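Sensor protein KdpD (Escherichia coli, PDB 4Y2F) is a sensor histidine kinase for potassium whose GAF domain, the part in this structure, probably serves in sensing or relaying the signal. Local coordinates at residues Q38-D43 with L101-P106; L90-G95 with L126-A131. All coordinates share one frame; numbering follows the deposited sequence.

How the interactions relate
Along the chain the segments come in the order 38-43, 90-95, 101-106, 126-131, so the two contacts cross rather than nest. Interaction 1 closes a long excursion, including helix 62-71 and strand 88-94, by bringing strand 97-106 back beside strand 35-42. Interaction 2 begins inside that excursion and ends beyond it, where helix 115-142 lies against strand 88-94. Strands 88-94 and 97-106 are consecutive in the chain and adjacent in the sheet, and they join the contacts directly: Leu90 N probably donates to Val102 O at 2.9 Å, and Leu92 packs on Leu101 O. One contact thus builds the centre of the antiparallel GAF sheet, while the other packs helix 115-142 on one face of it.

Interaction 1: Q38-D43 with L101-P106; sequences QVLLPD and LVVVEP
Peptide groups of Gln38-Leu40 and Leu101-Val103 meet edge to edge, with the side chains of Gln38, Leu40, Leu101 and Val103 on one face of the strand pair and those of Val39 and Val102 on the other. This is the antiparallel centre of the GAF-domain sheet. Gln38 and Val103 form a hydrogen-bonded pair, Gln38 N to Val103 O being 3.0 Å and Val103 N to Gln38 O 2.9 Å. Leu40 and Leu101 repeat the pattern, with Leu40 N lying 2.8 Å from Leu101 O. Between them, Val39 and Val102 are a non-hydrogen-bonded pair, and their CG2 methyls touch at 4.0 Å on the face covered by helix 18-33. Val102 turns CG2 toward strand 35-42 by setting it anti to its own nitrogen. On the reverse face Leu40 CD1 crosses to Val103 CG2 at 4.0 Å, while Leu101 packs under helix 62-71 at Ala65 and Phe69. At the edge of strand 35-42 turned away from strand 97-106, Glu26 accepts a bond from Val39 N, and the Gln38 amide folds back on its own strand: NE2 donates almost straight (172°) to Val39 O at 3.0 Å, with that oxygen lying in the amide plane.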
loop_
_atom_site.group_PDB
_atom_site.type_symbol
_atom_site.label_atom_id
_atom_site.label_comp_id
_atom_site.label_asym_id
_atom_site.label_seq_id
_atom_site.Cartn_x
_atom_site.Cartn_y
_atom_site.Cartn_z
ATOM N N GLN A 38 -8.752 15.372 -7.911
ATOM C CA GLN A 38 -10.118 14.997 -7.584
ATOM C C GLN A 38 -10.232 13.484 -7.685
ATOM O O GLN A 38 -9.924 12.901 -8.735
ATOM C CB GLN A 38 -11.060 15.608 -8.614
ATOM C CG GLN A 38 -12.486 15.142 -8.461
ATOM C CD GLN A 38 -13.168 15.823 -7.309
ATOM O OE1 GLN A 38 -13.322 17.039 -7.311
ATOM N NE2 GLN A 38 -13.575 15.046 -6.307
ATOM N N VAL A 39 -10.666 12.859 -6.599
ATOM C CA VAL A 39 -11.005 11.443 -6.588
ATOM C C VAL A 39 -12.452 11.285 -7.039
ATOM O O VAL A 39 -13.343 12.030 -6.599
ATOM C CB VAL A 39 -10.769 10.844 -5.190
ATOM C CG1 VAL A 39 -11.399 9.457 -5.067
ATOM C CG2 VAL A 39 -9.264 10.773 -4.898
ATOM N N LEU A 40 -12.670 10.324 -7.937
ATOM C CA LEU A 40 -13.984 9.982 -8.470
ATOM C C LEU A 40 -14.304 8.544 -8.081
ATOM O O LEU A 40 -13.476 7.647 -8.269
ATOM C CB LEU A 40 -13.963 10.094 -9.998
ATOM C CG LEU A 40 -13.542 11.464 -10.545
ATOM C CD1 LEU A 40 -13.477 11.448 -12.076
ATOM C CD2 LEU A 40 -14.500 12.524 -10.062
ATOM N N LEU A 41 -15.517 8.321 -7.568
ATOM C CA LEU A 41 -15.926 7.014 -7.076
ATOM C C LEU A 41 -17.191 6.559 -7.792
ATOM O O LEU A 41 -18.052 7.387 -8.119
ATOM C CB LEU A 41 -16.190 7.061 -5.563
ATOM C CG LEU A 41 -14.964 7.475 -4.742
ATOM C CD1 LEU A 41 -15.308 7.557 -3.275
ATOM C CD2 LEU A 41 -13.797 6.513 -4.969
ATOM N N PRO A 42 -17.338 5.259 -8.052
ATOM C CA PRO A 42 -18.554 4.774 -8.717
ATOM C C PRO A 42 -19.762 4.830 -7.797
ATOM O O PRO A 42 -19.665 4.606 -6.588
ATOM C CB PRO A 42 -18.208 3.321 -9.065
ATOM C CG PRO A 42 -17.158 2.933 -8.056
ATOM C CD PRO A 42 -16.352 4.184 -7.838
ATOM N N ASP A 43 -20.917 5.124 -8.390
ATOM C CA ASP A 43 -22.184 5.042 -7.673
ATOM C C ASP A 43 -22.757 3.631 -7.809
ATOM O O ASP A 43 -22.062 2.695 -8.215
ATOM C CB ASP A 43 -23.143 6.157 -8.102
ATOM C CG ASP A 43 -23.583 6.049 -9.561
ATOM O OD1 ASP A 43 -23.501 4.952 -10.156
ATOM O OD2 ASP A 43 -24.032 7.076 -10.115
ATOM N N LEU A 101 -11.097 6.552 -9.435
ATOM C CA LEU A 101 -10.095 7.220 -10.252
ATOM C C LEU A 101 -9.609 8.439 -9.496
ATOM O O LEU A 101 -10.301 8.973 -8.622
ATOM C CB LEU A 101 -10.683 7.792 -11.541
ATOM C CG LEU A 101 -11.305 6.914 -12.602
ATOM C CD1 LEU A 101 -11.696 7.862 -13.709
ATOM C CD2 LEU A 101 -10.309 5.895 -13.110
ATOM N N VAL A 102 -8.403 8.888 -9.836
ATOM C CA VAL A 102 -7.972 10.218 -9.429
ATOM C C VAL A 102 -7.554 10.987 -10.678
ATOM O O VAL A 102 -6.844 10.454 -11.546
ATOM C CB VAL A 102 -6.890 10.181 -8.330
ATOM C CG1 VAL A 102 -5.615 9.496 -8.822
ATOM C CG2 VAL A 102 -6.614 11.586 -7.783
ATOM N N VAL A 103 -8.055 12.204 -10.799
ATOM C CA VAL A 103 -7.612 13.140 -11.828
ATOM C C VAL A 103 -6.595 14.054 -11.155
ATOM O O VAL A 103 -6.883 14.636 -10.099
ATOM C CB VAL A 103 -8.789 13.949 -12.393
ATOM C CG1 VAL A 103 -8.288 14.885 -13.496
ATOM C CG2 VAL A 103 -9.865 13.013 -12.944
ATOM N N VAL A 104 -5.396 14.142 -11.731
ATOM C CA VAL A 104 -4.290 14.914 -11.156
ATOM C C VAL A 104 -3.875 15.985 -12.160
ATOM O O VAL A 104 -3.408 15.649 -13.258
ATOM C CB VAL A 104 -3.093 14.015 -10.808
ATOM C CG1 VAL A 104 -1.995 14.830 -10.173
ATOM C CG2 VAL A 104 -3.524 12.873 -9.876
ATOM N N GLU A 105 -4.000 17.251 -11.765
ATOM C CA GLU A 105 -3.615 18.377 -12.615
ATOM C C GLU A 105 -2.490 19.149 -11.937
ATOM O O GLU A 105 -2.750 19.911 -10.996
ATOM C CB GLU A 105 -4.811 19.291 -12.868
ATOM C CG GLU A 105 -4.478 20.331 -13.919
ATOM C CD GLU A 105 -5.624 21.278 -14.187
ATOM O OE1 GLU A 105 -6.743 21.046 -13.673
ATOM O OE2 GLU A 105 -5.395 22.279 -14.906
ATOM N N PRO A 106 -1.244 18.989 -12.374
ATOM C CA PRO A 106 -0.125 19.628 -11.669
ATOM C C PRO A 106 0.051 21.079 -12.076
ATOM O O PRO A 106 -0.298 21.491 -13.183
ATOM C CB PRO A 106 1.072 18.807 -12.156
ATOM C CG PRO A 106 0.709 18.428 -13.560
ATOM C CD PRO A 106 -0.786 18.163 -13.512
#

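Interaction 2: L90-G95 with L126-A131; sequences LPLKSG and LLVANA
A helix-on-sheet contact joins Leu92, Lys93 and Ser94 of strand 88-94 to Leu126, Val128 and Ala129 of helix 115-142, in the buried layer between the GAF sheet and its long C-terminal helix. The two short axes approach to 6.4 Å and cross at -63°, a close approach consistent with the small Ala129 at the crossing. Its methyl presses on the strand backbone: Ala129 CB stands 3.3 Å from Lys93 O and 4.1 Å from Leu92 CB. One turn earlier, Leu126 brings CD1 to the same carbonyl, 3.7 Å from Lys93 O; CG anti to the backbone nitrogen (chi1 176°) carries the branch back to the strand although its CB starts away from it. On the other side of Ala129, Leu92 CD1 and Val128 CG1 meet at 4.0 Å, their side chains slanting across each other, and Leu92 also packs on Val102 of the next strand. Ser94 OG is hydrogen-bonded to Glu133, farther along the same helix, whereas Lys93 leaves the helix side and its NZ reaches Gly72 O. Leu126 and Leu127 also pack on Leu127 and Leu126 of the second subunit. The long terminal helix against the antiparallel sheet is the GAF fold, and its contact with the second subunit resembles the helical interfaces of many GAF dimers.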
loop_
_atom_site.group_PDB
_atom_site.type_symbol
_atom_site.label_atom_id
_atom_site.label_comp_id
_atom_site.label_asym_id
_atom_site.label_seq_id
_atom_site.Cartn_x
_atom_site.Cartn_y
_atom_site.Cartn_z
ATOM N N LEU A 90 -6.028 8.594 -13.586
ATOM C CA LEU A 90 -5.344 7.407 -13.060
ATOM C C LEU A 90 -6.317 6.477 -12.351
ATOM O O LEU A 90 -7.002 6.899 -11.399
ATOM C CB LEU A 90 -4.213 7.813 -12.108
ATOM C CG LEU A 90 -3.167 8.702 -12.777
ATOM C CD1 LEU A 90 -2.187 9.178 -11.729
ATOM C CD2 LEU A 90 -2.438 7.965 -13.891
ATOM N N PRO A 91 -6.403 5.217 -12.744
ATOM C CA PRO A 91 -7.246 4.283 -11.989
ATOM C C PRO A 91 -6.661 3.969 -10.621
ATOM O O PRO A 91 -5.447 3.835 -10.446
ATOM C CB PRO A 91 -7.281 3.039 -12.879
ATOM C CG PRO A 91 -6.038 3.125 -13.703
ATOM C CD PRO A 91 -5.796 4.600 -13.933
ATOM N N LEU A 92 -7.550 3.887 -9.633
ATOM C CA LEU A 92 -7.180 3.459 -8.283
ATOM C C LEU A 92 -7.422 1.958 -8.215
ATOM O O LEU A 92 -8.537 1.507 -7.933
ATOM C CB LEU A 92 -8.015 4.207 -7.255
ATOM C CG LEU A 92 -7.904 5.722 -7.422
ATOM C CD1 LEU A 92 -8.899 6.444 -6.527
ATOM C CD2 LEU A 92 -6.477 6.204 -7.134
ATOM N N LYS A 93 -6.378 1.172 -8.468
ATOM C CA LYS A 93 -6.520 -0.259 -8.661
ATOM C C LYS A 93 -5.849 -1.031 -7.539
ATOM O O LYS A 93 -4.752 -0.678 -7.092
ATOM C CB LYS A 93 -5.865 -0.713 -9.963
ATOM C CG LYS A 93 -6.359 -0.027 -11.194
ATOM C CD LYS A 93 -5.672 -0.588 -12.429
ATOM C CE LYS A 93 -6.133 -1.996 -12.738
ATOM N NZ LYS A 93 -5.719 -2.416 -14.120
ATOM N N SER A 94 -6.505 -2.091 -7.100
ATOM C CA SER A 94 -5.875 -3.087 -6.248
ATOM C C SER A 94 -6.021 -4.413 -6.972
ATOM O O SER A 94 -7.143 -4.894 -7.175
ATOM C CB SER A 94 -6.529 -3.132 -4.875
ATOM O OG SER A 94 -5.942 -4.160 -4.106
ATOM N N GLY A 95 -4.896 -4.989 -7.381
ATOM C CA GLY A 95 -4.964 -6.142 -8.257
ATOM C C GLY A 95 -5.540 -5.726 -9.596
ATOM O O GLY A 95 -5.179 -4.684 -10.158
ATOM N N LEU A 126 -1.904 3.094 -5.251
ATOM C CA LEU A 126 -2.092 1.748 -4.728
ATOM C C LEU A 126 -2.569 1.788 -3.280
ATOM O O LEU A 126 -3.469 1.031 -2.895
ATOM C CB LEU A 126 -0.782 0.977 -4.844
ATOM C CG LEU A 126 -0.722 -0.433 -4.282
ATOM C CD1 LEU A 126 -1.843 -1.290 -4.872
ATOM C CD2 LEU A 126 0.625 -1.009 -4.629
ATOM N N LEU A 127 -2.001 2.682 -2.471
ATOM C CA LEU A 127 -2.441 2.795 -1.082
ATOM C C LEU A 127 -3.867 3.329 -0.999
ATOM O O LEU A 127 -4.678 2.837 -0.200
ATOM C CB LEU A 127 -1.482 3.697 -0.310
ATOM C CG LEU A 127 -0.082 3.175 -0.030
ATOM C CD1 LEU A 127 0.477 4.069 1.033
ATOM C CD2 LEU A 127 -0.106 1.747 0.474
ATOM N N VAL A 128 -4.215 4.311 -1.840
ATOM C CA VAL A 128 -5.587 4.801 -1.874
ATOM C C VAL A 128 -6.547 3.686 -2.274
ATOM O O VAL A 128 -7.613 3.511 -1.669
ATOM C CB VAL A 128 -5.697 6.019 -2.809
ATOM C CG1 VAL A 128 -7.158 6.407 -2.975
ATOM C CG2 VAL A 128 -4.870 7.174 -2.251
ATOM N N ALA A 129 -6.178 2.911 -3.295
ATOM C CA ALA A 129 -7.034 1.827 -3.757
ATOM C C ALA A 129 -7.265 0.798 -2.660
ATOM O O ALA A 129 -8.383 0.305 -2.499
ATOM C CB ALA A 129 -6.422 1.162 -4.989
ATOM N N ASN A 130 -6.216 0.466 -1.896
ATOM C CA ASN A 130 -6.358 -0.484 -0.795
ATOM C C ASN A 130 -7.346 0.028 0.245
ATOM O O ASN A 130 -8.121 -0.753 0.811
ATOM C CB ASN A 130 -5.002 -0.711 -0.123
ATOM C CG ASN A 130 -4.088 -1.616 -0.913
ATOM O OD1 ASN A 130 -4.502 -2.245 -1.884
ATOM N ND2 ASN A 130 -2.836 -1.710 -0.479
ATOM N N ALA A 131 -7.325 1.333 0.519
ATOM C CA ALA A 131 -8.258 1.899 1.493
ATOM C C ALA A 131 -9.694 1.829 0.987
ATOM O O ALA A 131 -10.605 1.429 1.722
ATOM C CB ALA A 131 -7.850 3.335 1.831
#